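Local atomic coordinates of type VI secretion system component (PDB entry 2P5Z), a protein that is a component of the type VI secretion system that resembles the phage tail proteins gp27 and gp5 and probably forms part of the apparatus that punctures target cells. Residues A[124-129]-A[419-424]; A[146-151]-A[194-199]. All blocks are in the same frame, centred on the assembly; numbering follows the deposited sequence.

Contact 1: A[124-129]-A[419-424]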
# COMPACT_ATOMS: atom_id res chain seq x y z
N ALA A 124 1.99 -11.07 23.33
CA ALA A 124 1.82 -11.00 24.78
C ALA A 124 0.43 -10.57 25.20
O ALA A 124 -0.22 -9.81 24.49
CB ALA A 124 2.85 -10.06 25.39
N ILE A 125 -0.03 -11.05 26.35
CA ILE A 125 -1.30 -10.60 26.93
C ILE A 125 -1.01 -9.94 28.27
O ILE A 125 -0.43 -10.55 29.16
CB ILE A 125 -2.31 -11.77 27.09
CG1 ILE A 125 -2.65 -12.37 25.73
CG2 ILE A 125 -3.61 -11.31 27.75
CD1 ILE A 125 -2.87 -13.85 25.78
N TYR A 126 -1.40 -8.69 28.40
CA TYR A 126 -1.05 -7.89 29.56
C TYR A 126 -2.30 -7.86 30.38
O TYR A 126 -3.39 -7.72 29.84
CB TYR A 126 -0.61 -6.47 29.16
CG TYR A 126 0.72 -6.45 28.40
CD1 TYR A 126 0.75 -6.57 27.01
CD2 TYR A 126 1.93 -6.36 29.08
CE1 TYR A 126 1.95 -6.59 26.32
CE2 TYR A 126 3.14 -6.37 28.40
CZ TYR A 126 3.14 -6.48 27.03
OH TYR A 126 4.33 -6.51 26.35
N GLN A 127 -2.12 -8.01 31.69
CA GLN A 127 -3.20 -8.37 32.60
C GLN A 127 -3.37 -7.27 33.65
O GLN A 127 -2.43 -6.99 34.38
CB GLN A 127 -2.84 -9.72 33.23
CG GLN A 127 -3.97 -10.48 33.89
CD GLN A 127 -4.95 -11.08 32.89
OE1 GLN A 127 -4.56 -11.62 31.85
NE2 GLN A 127 -6.25 -10.99 33.22
N ASN A 128 -4.54 -6.64 33.70
CA ASN A 128 -4.87 -5.60 34.72
C ASN A 128 -3.95 -4.39 34.75
O ASN A 128 -3.42 -4.01 35.79
CB ASN A 128 -5.00 -6.18 36.15
CG ASN A 128 -5.90 -7.38 36.21
OD1 ASN A 128 -5.46 -8.48 36.56
ND2 ASN A 128 -7.18 -7.20 35.83
N GLN A 129 -3.71 -3.80 33.58
CA GLN A 129 -2.88 -2.61 33.53
C GLN A 129 -3.61 -1.47 32.88
O GLN A 129 -4.61 -1.67 32.20
CB GLN A 129 -1.59 -2.89 32.79
CG GLN A 129 -0.99 -4.26 33.00
CD GLN A 129 -0.09 -4.31 34.21
OE1 GLN A 129 1.13 -4.31 34.08
NE2 GLN A 129 -0.68 -4.34 35.40
N THR A 419 6.92 -17.71 20.79
CA THR A 419 6.49 -16.43 20.24
C THR A 419 5.79 -15.59 21.32
O THR A 419 5.44 -14.44 21.08
CB THR A 419 5.55 -16.64 19.04
OG1 THR A 419 4.45 -17.48 19.42
CG2 THR A 419 6.30 -17.30 17.89
N TRP A 420 5.61 -16.19 22.49
CA TRP A 420 4.93 -15.54 23.61
C TRP A 420 5.91 -15.14 24.70
O TRP A 420 6.77 -15.93 25.09
CB TRP A 420 3.82 -16.45 24.16
CG TRP A 420 2.74 -16.67 23.14
CD1 TRP A 420 2.70 -17.65 22.19
CD2 TRP A 420 1.58 -15.86 22.93
NE1 TRP A 420 1.57 -17.52 21.41
CE2 TRP A 420 0.87 -16.42 21.84
CE3 TRP A 420 1.05 -14.74 23.56
CZ2 TRP A 420 -0.32 -15.88 21.35
CZ3 TRP A 420 -0.14 -14.19 23.08
CH2 TRP A 420 -0.80 -14.76 21.98
N LYS A 421 5.79 -13.90 25.17
CA LYS A 421 6.56 -13.41 26.32
C LYS A 421 6.23 -14.24 27.57
O LYS A 421 5.07 -14.60 27.79
CB LYS A 421 6.28 -11.92 26.55
CG LYS A 421 6.89 -11.00 25.49
CD LYS A 421 6.52 -9.53 25.72
CE LYS A 421 6.65 -8.70 24.44
NZ LYS A 421 5.89 -7.42 24.53
N PRO A 422 7.27 -14.57 28.38
CA PRO A 422 7.15 -15.37 29.60
C PRO A 422 6.10 -14.86 30.58
O PRO A 422 6.15 -13.70 31.00
CB PRO A 422 8.54 -15.25 30.23
CG PRO A 422 9.45 -15.00 29.08
CD PRO A 422 8.66 -14.17 28.12
N GLY A 423 5.14 -15.72 30.91
CA GLY A 423 4.07 -15.38 31.85
C GLY A 423 3.02 -14.45 31.27
O GLY A 423 2.19 -13.90 31.99
N TYR A 424 3.07 -14.28 29.95
CA TYR A 424 2.13 -13.42 29.27
C TYR A 424 1.35 -14.21 28.24
O TYR A 424 0.81 -13.65 27.29
CB TYR A 424 2.87 -12.27 28.59
CG TYR A 424 3.41 -11.21 29.51
CD1 TYR A 424 4.76 -11.14 29.80
CD2 TYR A 424 2.58 -10.25 30.05
CE1 TYR A 424 5.27 -10.15 30.61
CE2 TYR A 424 3.06 -9.25 30.87
CZ TYR A 424 4.41 -9.20 31.15
OH TYR A 424 4.91 -8.19 31.97
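With CG anti to the carbonyl carbon in both Tyr126 (chi1 -68°) and Tyr424 (chi1 -73°), the two phenol rings are swung against each other where a type II beta turn, Lys421 to Tyr424, docks on the strand 124-127. The turn belongs to the loop between strands 409-412 and 426-429 of the OB domain, and the strand pairs with 161-166 in the hub-like part of the chain, so the contact probably joins two modules, consistent with the resemblance to phage tail proteins. Tyr424 CE2 lies 3.6 Å from Tyr126 CD2. The ring planes are inclined at 50°. Tyr424 meets the Ile125 backbone twice: Ile125 N donates to Tyr424 O at 2.9 Å, while Ile125 O lies in the plane of the Tyr424 ring, at its edge near CD2. Beside the bond from Ile125 N to Tyr424 O, Ile125 CD1 meets Trp420 CZ3 at 3.9 Å, and Met165 of the paired strand also touches both side chains. The extended Lys421 chain runs past the methyl of Ala124, its CD 3.7 Å from Ala124 CB. Beyond that methyl, Lys421 NZ, which also bonds Gln166 OE1, reaches the Tyr126 ring at its edge, near the ring plane, and donates to Tyr126 OH at 2.6 Å.

Contact 2: A[146-151]-A[194-199]; sequences RGQDFV and LKIEVI
A parallel strand pair in a small mixed three-stranded sheet brings 146-151 against 194-199: strand 150-153 is outermost within this chain, strand 196-202 the middle one, and 185-191 lies antiparallel beyond it. Phe150 and Ile199 form the bridge. Ile199 uses both backbone polar groups, its N donating to Asp149 O at 3.1 Å and its O accepting from Val151 N at 3.0 Å, so the two bonds reach the residues on either side of Phe150. Between these bonds Phe150 CB packs 4.0 Å from Ile199 CB on the same face of the sheet. With CG between the backbone N and the carbonyl carbon (chi1 63°), the Phe150 ring leads away from Ile199, one face turned to Gly147 CA, which sits offset toward the rim, and the side chain touches Leu139 of helix 131-140. Before the strand, branched side chains lie along the incoming loop: Val198 CG2 sits 3.4 Å from Gln148 O, Leu194 CD1 meets Gln148 OE1 at 3.5 Å, and Ile196 CD1 comes to 3.7 Å from Asp149 OD1, the two side chains crossing at about a right angle. Ile196 and Lys195 together face Asp191 in a G1 beta bulge leading into the middle strand. Asp149 closes its own loop, OD2 accepting from Arg146 N at 2.9 Å, on the anti side and 29° out of the carboxylate plane, and its OD1 forms a salt bridge with Arg113, which also pairs with Glu197. One guanidinium thus ties a carboxylate of each segment, and its positive charge probably offsets the repulsion between them.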
# COMPACT_ATOMS: atom_id res chain seq x y z
N ARG A 146 15.14 3.31 31.91
CA ARG A 146 15.27 3.45 33.36
C ARG A 146 14.77 4.73 34.01
O ARG A 146 15.53 5.30 34.81
CB ARG A 146 16.75 3.43 33.74
CG ARG A 146 17.56 2.24 33.35
CD ARG A 146 19.00 2.67 33.29
NE ARG A 146 19.81 1.89 34.20
CZ ARG A 146 19.99 2.17 35.49
NH1 ARG A 146 19.41 3.23 36.04
NH2 ARG A 146 20.75 1.37 36.24
N GLY A 147 13.57 5.22 33.75
CA GLY A 147 13.07 6.36 34.56
C GLY A 147 13.69 7.73 34.29
O GLY A 147 13.03 8.78 34.33
N GLN A 148 15.00 7.73 34.03
CA GLN A 148 15.68 8.89 33.51
C GLN A 148 15.40 8.96 32.00
O GLN A 148 15.35 10.05 31.43
CB GLN A 148 17.19 8.80 33.79
CG GLN A 148 17.83 7.49 33.37
CD GLN A 148 19.35 7.54 33.40
OE1 GLN A 148 19.95 7.93 34.40
NE2 GLN A 148 19.98 7.13 32.30
N ASP A 149 15.20 7.80 31.37
CA ASP A 149 15.00 7.73 29.93
C ASP A 149 13.61 8.15 29.42
O ASP A 149 13.43 8.29 28.21
CB ASP A 149 15.29 6.33 29.44
CG ASP A 149 16.70 5.89 29.73
OD1 ASP A 149 17.61 6.70 29.54
OD2 ASP A 149 16.89 4.71 30.12
N PHE A 150 12.65 8.35 30.32
CA PHE A 150 11.25 8.69 29.96
C PHE A 150 10.53 9.23 31.18
O PHE A 150 10.99 9.00 32.28
CB PHE A 150 10.47 7.47 29.44
CG PHE A 150 10.32 6.36 30.46
CD1 PHE A 150 11.29 5.36 30.56
CD2 PHE A 150 9.20 6.29 31.28
CE1 PHE A 150 11.17 4.34 31.47
CE2 PHE A 150 9.08 5.27 32.20
CZ PHE A 150 10.06 4.29 32.30
N VAL A 151 9.39 9.88 30.98
CA VAL A 151 8.62 10.52 32.06
C VAL A 151 7.18 10.68 31.57
O VAL A 151 6.96 11.04 30.41
CB VAL A 151 9.20 11.94 32.43
CG1 VAL A 151 8.13 12.87 33.00
CG2 VAL A 151 10.32 11.85 33.43
N LEU A 194 22.91 14.32 31.82
CA LEU A 194 23.15 12.92 31.55
C LEU A 194 23.59 12.69 30.12
O LEU A 194 24.18 11.65 29.82
CB LEU A 194 21.92 12.08 31.91
CG LEU A 194 21.47 12.09 33.38
CD1 LEU A 194 20.14 11.36 33.55
CD2 LEU A 194 22.54 11.47 34.28
N LYS A 195 23.32 13.67 29.25
CA LYS A 195 23.61 13.61 27.80
C LYS A 195 22.84 12.49 27.11
O LYS A 195 23.43 11.60 26.48
CB LYS A 195 25.11 13.51 27.49
CG LYS A 195 25.91 14.73 27.88
CD LYS A 195 27.40 14.42 27.87
CE LYS A 195 28.21 15.69 27.67
NZ LYS A 195 27.52 16.89 28.24
N ILE A 196 21.52 12.53 27.26
CA ILE A 196 20.67 11.49 26.72
C ILE A 196 19.37 12.12 26.28
O ILE A 196 19.02 13.23 26.71
CB ILE A 196 20.31 10.39 27.78
CG1 ILE A 196 19.79 11.02 29.08
CG2 ILE A 196 21.48 9.42 28.03
CD1 ILE A 196 18.92 10.11 29.92
N GLU A 197 18.67 11.41 25.40
CA GLU A 197 17.32 11.78 25.00
C GLU A 197 16.28 11.14 25.92
O GLU A 197 16.43 9.99 26.34
CB GLU A 197 17.06 11.40 23.53
CG GLU A 197 16.62 9.95 23.26
CD GLU A 197 17.74 8.90 23.30
OE1 GLU A 197 18.87 9.21 23.73
OE2 GLU A 197 17.47 7.73 22.91
N VAL A 198 15.25 11.90 26.24
CA VAL A 198 14.21 11.54 27.19
C VAL A 198 12.86 11.63 26.49
O VAL A 198 12.54 12.68 25.92
CB VAL A 198 14.21 12.54 28.40
CG1 VAL A 198 13.06 12.26 29.35
CG2 VAL A 198 15.56 12.52 29.15
N ILE A 199 12.07 10.55 26.53
CA ILE A 199 10.70 10.53 26.00
C ILE A 199 9.71 11.12 26.99
O ILE A 199 9.56 10.63 28.09
CB ILE A 199 10.21 9.09 25.76
CG1 ILE A 199 11.25 8.29 24.95
CG2 ILE A 199 8.83 9.08 25.10
CD1 ILE A 199 11.02 6.80 25.01

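Contact 2 is nested along the chain within the loop closed by contact 1, yet the two do not touch: their centres are 25 Å apart and their nearest atoms about 13 Å. Helix 131-140 reaches both. Its Ile138 is met by Tyr126 and Lys421 in contact 1, while Glu136, Leu139 and Arg140 are met by Phe150 in contact 2. The helix therefore relates a junction between the hub-like and OB parts, its centre about 21 Å from the chain centre, to a small mixed sheet of the hub-like part, where the centre of contact 2 lies about 14 Å from it. Neither contact is touched by another chain of the three-chain assembly, so both belong to the fold of a single subunit.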